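Local coordinates for protein L-threonine-O-3-phosphate decarboxylase (Porphyromonas gingivalis, PDB 3FKD) that probably binds pyridoxal 5'-phosphate in a fold-type I architecture and is thought to decarboxylate L-threonine O-3-phosphate, at residues Y116-E124 / N139-E150; F260-E271 / F279-G287. All coordinates share one frame; numbering follows the deposited sequence.

Interaction 1: Y116-E124 / N139-E150; sequences YPSNEDIGE and NNPDGRLLQRTE
D142 OD2 is the polar focus of this contact, hydrogen-bonded by S118 OG and by a water. The water donates to D142 OD2 at 2.8 Å and accepts from N119 ND2, linking N119 to the carboxylate, which its amide approaches directly only at a poor angle. S118 OG stands 2.4 Å from D142 OD2, modelled so short that the exact length is doubtful; I96 O is also within bonding range of this hydroxyl, whose one proton cannot fully serve both, so the sharing is unsettled. D142 belongs to an Asn-Pro-Asn-Asn-Pro-Asp-Gly run that resembles the NPxNPTG loop of class I aminotransferases, with a cis peptide before P141. The opposing loop leaves edge strand 112-117 of the seven-stranded sheet through a type I turn, P117 to E120. R144 closes over that turn. Its chain bends at chi2 (-91°) and again at chi3, which folds the guanidinium back so that NH1 reaches S118 O at 2.8 Å, although an N-H...O angle of 126° makes this bond weak. S118 CB lies over one guanidinium face and L146 CD1 over the other, 4.2 Å above the plane. Farther along, I122 and L146 meet tip to tip, I122 CG1 being 4.0 Å from L146 CD1. D121 begins an Asx turn: its OD1 accepts from G123 N at 2.8 Å, the donor standing above the carboxylate plane. E150 comes from the opposite direction, placing OE2 3.2 Å from D121 OD1, two acceptors with no hydrogen bond assigned between them; the like charges may raise the proton affinity of one. The carbonyl of D121 is engaged as well, by Y116 OH at 3.0 Å from above its plane.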
loop_
_atom_site.group_PDB
_atom_site.type_symbol
_atom_site.label_atom_id
_atom_site.label_comp_id
_atom_site.label_asym_id
_atom_site.label_seq_id
_atom_site.Cartn_x
_atom_site.Cartn_y
_atom_site.Cartn_z
ATOM N N TYR A 116 21.508 14.569 -13.638
ATOM C CA TYR A 116 22.640 14.081 -14.389
ATOM C C TYR A 116 22.158 13.169 -15.521
ATOM O O TYR A 116 21.299 12.308 -15.321
ATOM C CB TYR A 116 23.618 13.344 -13.470
ATOM C CG TYR A 116 24.928 13.119 -14.157
ATOM C CD1 TYR A 116 25.153 11.967 -14.903
ATOM C CD2 TYR A 116 25.926 14.100 -14.127
ATOM C CE1 TYR A 116 26.357 11.781 -15.592
ATOM C CE2 TYR A 116 27.129 13.925 -14.793
ATOM C CZ TYR A 116 27.338 12.760 -15.523
ATOM O OH TYR A 116 28.527 12.572 -16.179
ATOM N N PRO A 117 22.717 13.359 -16.718
ATOM C CA PRO A 117 22.256 12.690 -17.943
ATOM C C PRO A 117 22.583 11.191 -17.976
ATOM O O PRO A 117 23.745 10.822 -17.857
ATOM C CB PRO A 117 23.029 13.413 -19.052
ATOM C CG PRO A 117 23.668 14.598 -18.431
ATOM C CD PRO A 117 23.872 14.232 -16.977
ATOM N N SER A 118 21.569 10.345 -18.132
ATOM C CA SER A 118 21.799 8.904 -18.150
ATOM C C SER A 118 22.681 8.444 -19.329
ATOM O O SER A 118 23.375 7.420 -19.234
ATOM C CB SER A 118 20.483 8.116 -18.114
ATOM O OG SER A 118 19.597 8.520 -19.132
ATOM N N ASN A 119 22.693 9.181 -20.433
ATOM C CA ASN A 119 23.553 8.703 -21.514
ATOM C C ASN A 119 24.879 9.421 -21.641
ATOM O O ASN A 119 25.449 9.568 -22.715
ATOM C CB ASN A 119 22.802 8.529 -22.827
ATOM C CG ASN A 119 22.117 7.157 -22.905
ATOM O OD1 ASN A 119 22.774 6.105 -22.755
ATOM N ND2 ASN A 119 20.797 7.160 -23.115
ATOM N N GLU A 120 25.354 9.851 -20.485
ATOM C CA GLU A 120 26.700 10.337 -20.320
ATOM C C GLU A 120 27.153 9.505 -19.134
ATOM O O GLU A 120 26.326 8.903 -18.445
ATOM C CB GLU A 120 26.668 11.846 -20.106
ATOM C CG GLU A 120 25.649 12.471 -21.112
ATOM C CD GLU A 120 25.794 13.979 -21.323
ATOM O OE1 GLU A 120 26.670 14.590 -20.654
ATOM O OE2 GLU A 120 25.016 14.548 -22.149
ATOM N N ASP A 121 28.453 9.364 -18.952
ATOM C CA ASP A 121 28.926 8.310 -18.077
ATOM C C ASP A 121 28.756 8.770 -16.650
ATOM O O ASP A 121 29.400 9.731 -16.225
ATOM C CB ASP A 121 30.385 7.986 -18.363
ATOM C CG ASP A 121 30.932 6.899 -17.471
ATOM O OD1 ASP A 121 30.148 6.324 -16.687
ATOM O OD2 ASP A 121 32.148 6.620 -17.551
ATOM N N ILE A 122 27.882 8.093 -15.913
ATOM C CA ILE A 122 27.646 8.456 -14.537
ATOM C C ILE A 122 28.892 8.247 -13.672
ATOM O O ILE A 122 29.040 8.858 -12.606
ATOM C CB ILE A 122 26.435 7.704 -13.996
ATOM C CG1 ILE A 122 26.480 6.249 -14.455
ATOM C CG2 ILE A 122 25.154 8.330 -14.553
ATOM C CD1 ILE A 122 27.536 5.414 -13.773
ATOM N N GLY A 123 29.804 7.404 -14.157
ATOM C CA GLY A 123 31.005 7.061 -13.411
ATOM C C GLY A 123 31.901 8.264 -13.207
ATOM O O GLY A 123 32.926 8.199 -12.535
ATOM N N GLU A 124 31.454 9.383 -13.753
ATOM C CA GLU A 124 32.283 10.529 -14.007
ATOM C C GLU A 124 31.454 11.789 -13.725
ATOM O O GLU A 124 31.737 12.871 -14.217
ATOM C CB GLU A 124 32.690 10.423 -15.470
ATOM C CG GLU A 124 33.608 11.431 -16.030
ATOM C CD GLU A 124 33.192 11.687 -17.431
ATOM O OE1 GLU A 124 31.989 11.453 -17.679
ATOM O OE2 GLU A 124 34.028 12.095 -18.281
ATOM N N ASN A 139 17.593 1.194 -17.743
ATOM C CA ASN A 139 16.811 2.365 -17.355
ATOM C C ASN A 139 15.478 2.545 -18.084
ATOM O O ASN A 139 15.383 2.305 -19.257
ATOM C CB ASN A 139 17.672 3.620 -17.531
ATOM C CG ASN A 139 17.036 4.855 -16.934
ATOM O OD1 ASN A 139 16.669 4.882 -15.753
ATOM N ND2 ASN A 139 16.909 5.890 -17.740
ATOM N N ASN A 140 14.457 2.959 -17.348
ATOM C CA ASN A 140 13.176 3.456 -17.856
ATOM C C ASN A 140 13.324 4.982 -17.978
ATOM O O ASN A 140 13.588 5.624 -16.996
ATOM C CB ASN A 140 12.116 3.090 -16.789
ATOM C CG ASN A 140 10.762 3.752 -16.996
ATOM O OD1 ASN A 140 10.358 4.077 -18.110
ATOM N ND2 ASN A 140 10.029 3.915 -15.902
ATOM N N PRO A 141 13.134 5.572 -19.181
ATOM C CA PRO A 141 12.548 5.052 -20.421
ATOM C C PRO A 141 13.593 4.716 -21.482
ATOM O O PRO A 141 13.239 4.165 -22.508
ATOM C CB PRO A 141 11.736 6.263 -20.907
ATOM C CG PRO A 141 12.365 7.495 -20.217
ATOM C CD PRO A 141 13.515 6.983 -19.395
ATOM N N ASP A 142 14.843 5.079 -21.208
ATOM C CA ASP A 142 16.011 5.041 -22.100
ATOM C C ASP A 142 16.447 3.676 -22.567
ATOM O O ASP A 142 16.946 3.512 -23.675
ATOM C CB ASP A 142 17.214 5.516 -21.285
ATOM C CG ASP A 142 17.593 6.863 -21.625
ATOM O OD1 ASP A 142 17.020 7.332 -22.623
ATOM O OD2 ASP A 142 18.421 7.461 -20.912
ATOM N N GLY A 143 16.383 2.732 -21.631
ATOM C CA GLY A 143 16.984 1.425 -21.803
ATOM C C GLY A 143 18.480 1.491 -21.593
ATOM O O GLY A 143 19.194 0.576 -21.984
ATOM N N ARG A 144 18.972 2.571 -21.007
ATOM C CA ARG A 144 20.406 2.696 -20.803
ATOM C C ARG A 144 20.850 1.568 -19.902
ATOM O O ARG A 144 20.210 1.283 -18.922
ATOM C CB ARG A 144 20.756 4.050 -20.198
ATOM C CG ARG A 144 22.236 4.310 -20.080
ATOM C CD ARG A 144 22.844 3.862 -18.736
ATOM N NE ARG A 144 21.930 3.974 -17.585
ATOM C CZ ARG A 144 21.871 5.004 -16.738
ATOM N NH1 ARG A 144 22.682 6.049 -16.909
ATOM N NH2 ARG A 144 21.004 4.991 -15.714
ATOM N N LEU A 145 21.931 0.894 -20.246
ATOM C CA LEU A 145 22.362 -0.257 -19.462
ATOM C C LEU A 145 23.833 -0.120 -19.142
ATOM O O LEU A 145 24.661 0.028 -20.041
ATOM C CB LEU A 145 22.092 -1.577 -20.205
ATOM C CG LEU A 145 22.315 -2.910 -19.434
ATOM C CD1 LEU A 145 21.147 -3.257 -18.570
ATOM C CD2 LEU A 145 22.604 -4.124 -20.371
ATOM N N LEU A 146 24.136 -0.155 -17.851
ATOM C CA LEU A 146 25.489 -0.169 -17.329
ATOM C C LEU A 146 25.898 -1.620 -17.091
ATOM O O LEU A 146 25.061 -2.469 -16.751
ATOM C CB LEU A 146 25.518 0.577 -15.999
ATOM C CG LEU A 146 24.950 1.975 -16.105
ATOM C CD1 LEU A 146 24.839 2.649 -14.725
ATOM C CD2 LEU A 146 25.839 2.748 -17.051
ATOM N N GLN A 147 27.187 -1.897 -17.260
ATOM C CA GLN A 147 27.730 -3.225 -17.036
ATOM C C GLN A 147 27.817 -3.463 -15.551
ATOM O O GLN A 147 28.223 -2.580 -14.816
ATOM C CB GLN A 147 29.136 -3.319 -17.630
ATOM C CG GLN A 147 29.186 -3.285 -19.136
ATOM C CD GLN A 147 28.404 -4.416 -19.713
ATOM O OE1 GLN A 147 28.680 -5.580 -19.414
ATOM N NE2 GLN A 147 27.405 -4.097 -20.536
ATOM N N ARG A 148 27.448 -4.668 -15.123
ATOM C CA ARG A 148 27.562 -5.081 -13.724
ATOM C C ARG A 148 28.878 -4.577 -13.179
ATOM O O ARG A 148 28.978 -4.229 -12.009
ATOM C CB ARG A 148 27.460 -6.616 -13.606
ATOM C CG ARG A 148 28.352 -7.226 -12.540
ATOM C CD ARG A 148 28.171 -8.729 -12.330
ATOM N NE ARG A 148 28.818 -9.073 -11.065
ATOM C CZ ARG A 148 28.195 -9.157 -9.886
ATOM N NH1 ARG A 148 26.885 -8.989 -9.816
ATOM N NH2 ARG A 148 28.873 -9.439 -8.779
ATOM N N THR A 149 29.868 -4.510 -14.067
ATOM C CA THR A 149 31.231 -4.061 -13.765
ATOM C C THR A 149 31.381 -2.551 -13.598
ATOM O O THR A 149 32.135 -2.088 -12.751
ATOM C CB THR A 149 32.190 -4.498 -14.885
ATOM O OG1 THR A 149 31.939 -5.869 -15.207
ATOM C CG2 THR A 149 33.632 -4.342 -14.460
ATOM N N GLU A 150 30.683 -1.781 -14.419
ATOM C CA GLU A 150 30.755 -0.328 -14.314
ATOM C C GLU A 150 30.151 0.074 -12.982
ATOM O O GLU A 150 30.649 0.963 -12.287
ATOM C CB GLU A 150 30.012 0.335 -15.473
ATOM C CG GLU A 150 29.785 1.823 -15.284
ATOM C CD GLU A 150 31.071 2.647 -15.265
ATOM O OE1 GLU A 150 32.142 2.122 -15.664
ATOM O OE2 GLU A 150 31.003 3.831 -14.857
HETATM O O HOH W 1 18.787 9.556 -22.661
#

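Interaction 2: F260-E271 / F279-G287; sequences FITALNRLDGVE and FFLLRLKKG
E271 and R283 form a hydrogen-bonded antiparallel pair, joined by two nearly straight backbone bonds. E271 N lies 2.9 Å from R283 O, and R283 N lies 2.7 Å from E271 O. They belong to a beta hairpin of strands 270-272 and 279-284, whose first strand forms an edge of the five-stranded sheet. K285 N to G269 O extends the pairing by one bond beyond the non-hydrogen-bonded pair V270-L284. Helix 250-266 packs on one face of this sheet; the axes of segments 260-266 and 279-284 run almost parallel, 8° apart, with a closest approach of 10.7 Å. F280 carries the helix-to-strand packing. Its CG sits between the backbone N and carbonyl carbon (chi1 52°), which raises the ring toward the helix. There its edge meets the face of F260 in an offset edge-to-face pair, centroids 5.7 Å apart, while I261 CG1 makes a CH-pi contact over one F280 face, 4.0 Å from the centroid. L264 CD1 adds an oblique touch on the same ring and continues to L282. F260 also meets F331 edge to face, tying helix 325-339 into the layer. At the end of the hairpin away from its connecting loop, V270 and L284 lie side by side, CG1 of V270 3.6 Å from CD2 of L284.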
loop_
_atom_site.group_PDB
_atom_site.type_symbol
_atom_site.label_atom_id
_atom_site.label_comp_id
_atom_site.label_asym_id
_atom_site.label_seq_id
_atom_site.Cartn_x
_atom_site.Cartn_y
_atom_site.Cartn_z
ATOM N N PHE A 260 12.019 -4.746 -34.600
ATOM C CA PHE A 260 11.104 -3.621 -34.449
ATOM C C PHE A 260 11.832 -2.290 -34.671
ATOM O O PHE A 260 11.338 -1.436 -35.405
ATOM C CB PHE A 260 10.442 -3.670 -33.077
ATOM C CG PHE A 260 9.209 -2.797 -32.936
ATOM C CD1 PHE A 260 8.572 -2.270 -34.036
ATOM C CD2 PHE A 260 8.658 -2.572 -31.685
ATOM C CE1 PHE A 260 7.438 -1.504 -33.897
ATOM C CE2 PHE A 260 7.528 -1.816 -31.562
ATOM C CZ PHE A 260 6.926 -1.269 -32.674
ATOM N N ILE A 261 13.009 -2.135 -34.061
ATOM C CA ILE A 261 13.773 -0.896 -34.146
ATOM C C ILE A 261 14.319 -0.603 -35.545
ATOM O O ILE A 261 14.360 0.548 -35.980
ATOM C CB ILE A 261 14.899 -0.852 -33.096
ATOM C CG1 ILE A 261 14.277 -0.795 -31.670
ATOM C CG2 ILE A 261 15.783 0.360 -33.343
ATOM C CD1 ILE A 261 15.275 -0.811 -30.512
ATOM N N THR A 262 14.718 -1.661 -36.239
ATOM C CA THR A 262 15.189 -1.612 -37.609
ATOM C C THR A 262 14.112 -1.078 -38.533
ATOM O O THR A 262 14.342 -0.146 -39.328
ATOM C CB THR A 262 15.544 -3.027 -38.090
ATOM O OG1 THR A 262 16.617 -3.558 -37.292
ATOM C CG2 THR A 262 15.919 -3.008 -39.559
ATOM N N ALA A 263 12.942 -1.688 -38.473
ATOM C CA ALA A 263 11.831 -1.191 -39.253
ATOM C C ALA A 263 11.531 0.256 -38.874
ATOM O O ALA A 263 11.359 1.087 -39.766
ATOM C CB ALA A 263 10.615 -2.058 -39.095
ATOM N N LEU A 264 11.499 0.584 -37.576
ATOM C CA LEU A 264 11.222 1.956 -37.215
ATOM C C LEU A 264 12.217 2.995 -37.790
ATOM O O LEU A 264 11.803 4.082 -38.218
ATOM C CB LEU A 264 11.049 2.132 -35.705
ATOM C CG LEU A 264 9.711 1.612 -35.143
ATOM C CD1 LEU A 264 9.736 1.574 -33.650
ATOM C CD2 LEU A 264 8.500 2.367 -35.629
ATOM N N ASN A 265 13.512 2.695 -37.785
ATOM C CA ASN A 265 14.469 3.674 -38.247
ATOM C C ASN A 265 14.294 3.891 -39.768
ATOM O O ASN A 265 14.416 5.015 -40.283
ATOM C CB ASN A 265 15.896 3.265 -37.890
ATOM C CG ASN A 265 16.249 3.554 -36.436
ATOM O OD1 ASN A 265 15.849 4.565 -35.874
ATOM N ND2 ASN A 265 17.019 2.660 -35.826
ATOM N N ARG A 266 13.964 2.822 -40.477
ATOM C CA ARG A 266 13.749 2.926 -41.906
ATOM C C ARG A 266 12.730 3.993 -42.212
ATOM O O ARG A 266 12.770 4.608 -43.287
ATOM C CB ARG A 266 13.241 1.615 -42.483
ATOM C CG ARG A 266 14.317 0.616 -42.716
ATOM C CD ARG A 266 13.789 -0.375 -43.665
ATOM N NE ARG A 266 14.841 -1.266 -44.126
ATOM C CZ ARG A 266 14.616 -2.354 -44.838
ATOM N NH1 ARG A 266 13.371 -2.673 -45.177
ATOM N NH2 ARG A 266 15.636 -3.103 -45.206
ATOM N N LEU A 267 11.791 4.184 -41.291
ATOM C CA LEU A 267 10.772 5.195 -41.491
ATOM C C LEU A 267 11.447 6.544 -41.554
ATOM O O LEU A 267 12.451 6.770 -40.876
ATOM C CB LEU A 267 9.701 5.153 -40.388
ATOM C CG LEU A 267 8.434 4.394 -40.822
ATOM C CD1 LEU A 267 8.808 3.076 -41.458
ATOM C CD2 LEU A 267 7.436 4.212 -39.682
ATOM N N ASP A 268 10.919 7.423 -42.401
ATOM C CA ASP A 268 11.402 8.797 -42.449
ATOM C C ASP A 268 10.574 9.760 -41.591
ATOM O O ASP A 268 9.347 9.826 -41.700
ATOM C CB ASP A 268 11.505 9.297 -43.885
ATOM C CG ASP A 268 12.934 9.204 -44.434
ATOM O OD1 ASP A 268 13.189 8.398 -45.388
ATOM O OD2 ASP A 268 13.805 9.940 -43.890
ATOM N N GLY A 269 11.264 10.504 -40.733
ATOM C CA GLY A 269 10.608 11.461 -39.884
ATOM C C GLY A 269 10.644 10.994 -38.446
ATOM O O GLY A 269 10.190 11.718 -37.556
ATOM N N VAL A 270 11.156 9.780 -38.229
ATOM C CA VAL A 270 11.325 9.255 -36.889
ATOM C C VAL A 270 12.682 8.624 -36.645
ATOM O O VAL A 270 13.225 7.918 -37.487
ATOM C CB VAL A 270 10.226 8.255 -36.467
ATOM C CG1 VAL A 270 8.876 8.814 -36.759
ATOM C CG2 VAL A 270 10.423 6.884 -37.130
ATOM N N GLU A 271 13.183 8.862 -35.445
ATOM C CA GLU A 271 14.472 8.386 -35.004
ATOM C C GLU A 271 14.304 7.551 -33.709
ATOM O O GLU A 271 13.681 8.009 -32.752
ATOM C CB GLU A 271 15.350 9.614 -34.764
ATOM C CG GLU A 271 16.533 9.395 -33.841
ATOM C CD GLU A 271 17.469 10.609 -33.792
ATOM O OE1 GLU A 271 17.057 11.689 -33.269
ATOM O OE2 GLU A 271 18.623 10.467 -34.268
ATOM N N PHE A 279 12.032 -2.137 -24.208
ATOM C CA PHE A 279 11.338 -0.897 -24.528
ATOM C C PHE A 279 12.388 0.172 -24.878
ATOM O O PHE A 279 13.568 -0.004 -24.586
ATOM C CB PHE A 279 10.476 -0.442 -23.346
ATOM C CG PHE A 279 11.236 -0.348 -22.062
ATOM C CD1 PHE A 279 11.946 0.788 -21.755
ATOM C CD2 PHE A 279 11.249 -1.420 -21.171
ATOM C CE1 PHE A 279 12.666 0.857 -20.589
ATOM C CE2 PHE A 279 11.959 -1.357 -19.995
ATOM C CZ PHE A 279 12.656 -0.232 -19.683
ATOM N N PHE A 280 11.953 1.283 -25.467
ATOM C CA PHE A 280 12.880 2.281 -26.035
ATOM C C PHE A 280 12.173 3.619 -26.296
ATOM O O PHE A 280 10.961 3.680 -26.426
ATOM C CB PHE A 280 13.516 1.742 -27.368
ATOM C CG PHE A 280 12.494 1.255 -28.351
ATOM C CD1 PHE A 280 11.827 2.149 -29.178
ATOM C CD2 PHE A 280 12.131 -0.081 -28.388
ATOM C CE1 PHE A 280 10.861 1.721 -30.050
ATOM C CE2 PHE A 280 11.149 -0.514 -29.240
ATOM C CZ PHE A 280 10.523 0.397 -30.098
ATOM N N LEU A 281 12.945 4.689 -26.391
ATOM C CA LEU A 281 12.435 5.988 -26.825
ATOM C C LEU A 281 12.443 6.123 -28.397
ATOM O O LEU A 281 13.403 5.745 -29.081
ATOM C CB LEU A 281 13.291 7.079 -26.159
ATOM C CG LEU A 281 12.917 7.880 -24.904
ATOM C CD1 LEU A 281 11.744 7.405 -24.085
ATOM C CD2 LEU A 281 14.133 8.041 -24.020
ATOM N N LEU A 282 11.360 6.625 -28.974
ATOM C CA LEU A 282 11.483 7.174 -30.307
ATOM C C LEU A 282 11.154 8.685 -30.387
ATOM O O LEU A 282 10.280 9.208 -29.672
ATOM C CB LEU A 282 10.750 6.331 -31.357
ATOM C CG LEU A 282 9.304 6.513 -31.815
ATOM C CD1 LEU A 282 8.911 7.988 -32.103
ATOM C CD2 LEU A 282 9.130 5.649 -33.069
ATOM N N ARG A 283 11.892 9.375 -31.257
ATOM C CA ARG A 283 11.721 10.817 -31.474
ATOM C C ARG A 283 11.028 11.105 -32.792
ATOM O O ARG A 283 11.439 10.599 -33.844
ATOM C CB ARG A 283 13.082 11.506 -31.488
ATOM C CG ARG A 283 13.066 12.937 -31.004
ATOM C CD ARG A 283 14.391 13.595 -31.308
ATOM N NE ARG A 283 14.748 14.534 -30.249
ATOM C CZ ARG A 283 14.740 15.852 -30.385
ATOM N NH1 ARG A 283 15.063 16.634 -29.365
ATOM N NH2 ARG A 283 14.400 16.383 -31.553
ATOM N N LEU A 284 9.958 11.883 -32.736
ATOM C CA LEU A 284 9.386 12.420 -33.951
ATOM C C LEU A 284 10.215 13.613 -34.410
ATOM O O LEU A 284 10.421 14.530 -33.637
ATOM C CB LEU A 284 7.956 12.856 -33.714
ATOM C CG LEU A 284 7.053 11.738 -33.218
ATOM C CD1 LEU A 284 5.612 12.146 -33.368
ATOM C CD2 LEU A 284 7.299 10.513 -34.031
ATOM N N LYS A 285 10.720 13.573 -35.648
ATOM C CA LYS A 285 11.339 14.747 -36.290
ATOM C C LYS A 285 10.330 15.899 -36.325
ATOM O O LYS A 285 10.637 17.010 -35.923
ATOM C CB LYS A 285 11.821 14.403 -37.698
ATOM C CG LYS A 285 11.849 15.594 -38.668
ATOM C CD LYS A 285 11.531 15.183 -40.149
ATOM C CE LYS A 285 12.672 14.425 -40.831
ATOM N NZ LYS A 285 12.181 13.637 -41.987
ATOM N N LYS A 286 9.111 15.623 -36.770
ATOM C CA LYS A 286 8.023 16.602 -36.676
ATOM C C LYS A 286 6.732 15.941 -36.157
ATOM O O LYS A 286 6.517 14.748 -36.350
ATOM C CB LYS A 286 7.758 17.260 -38.046
ATOM C CG LYS A 286 8.998 17.914 -38.733
ATOM C CD LYS A 286 9.341 19.333 -38.193
ATOM C CE LYS A 286 10.783 19.782 -38.583
ATOM N NZ LYS A 286 11.067 19.847 -40.061
ATOM N N GLY A 287 5.859 16.713 -35.524
ATOM C CA GLY A 287 4.705 16.118 -34.873
ATOM C C GLY A 287 5.018 16.012 -33.388
ATOM O O GLY A 287 6.178 16.043 -32.990
#

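The two interactions, with centres about 21 Å apart, meet where the 139-150 loop of interaction 1 leans on strand 279-284 of interaction 2. D142 OD1 lies 3.3 Å from L281 CD2, P141 CB 3.4 Å from L281 CD1, and N139 O 3.4 Å from F279 CE1. Thus the loop that meets the 116-124 turn also packs against strand 279-284, D142 turning OD2 to S118 and OD1 toward L281, and it joins the five-stranded sheet to the seven-stranded one. N140 OD1 makes a weak hydrogen bond to R319 of strand 317-321, the neighbour of 279-284, and F279 stacks edge to face with Y169. By analogy with class I aminotransferases, this junction probably borders the cofactor pocket.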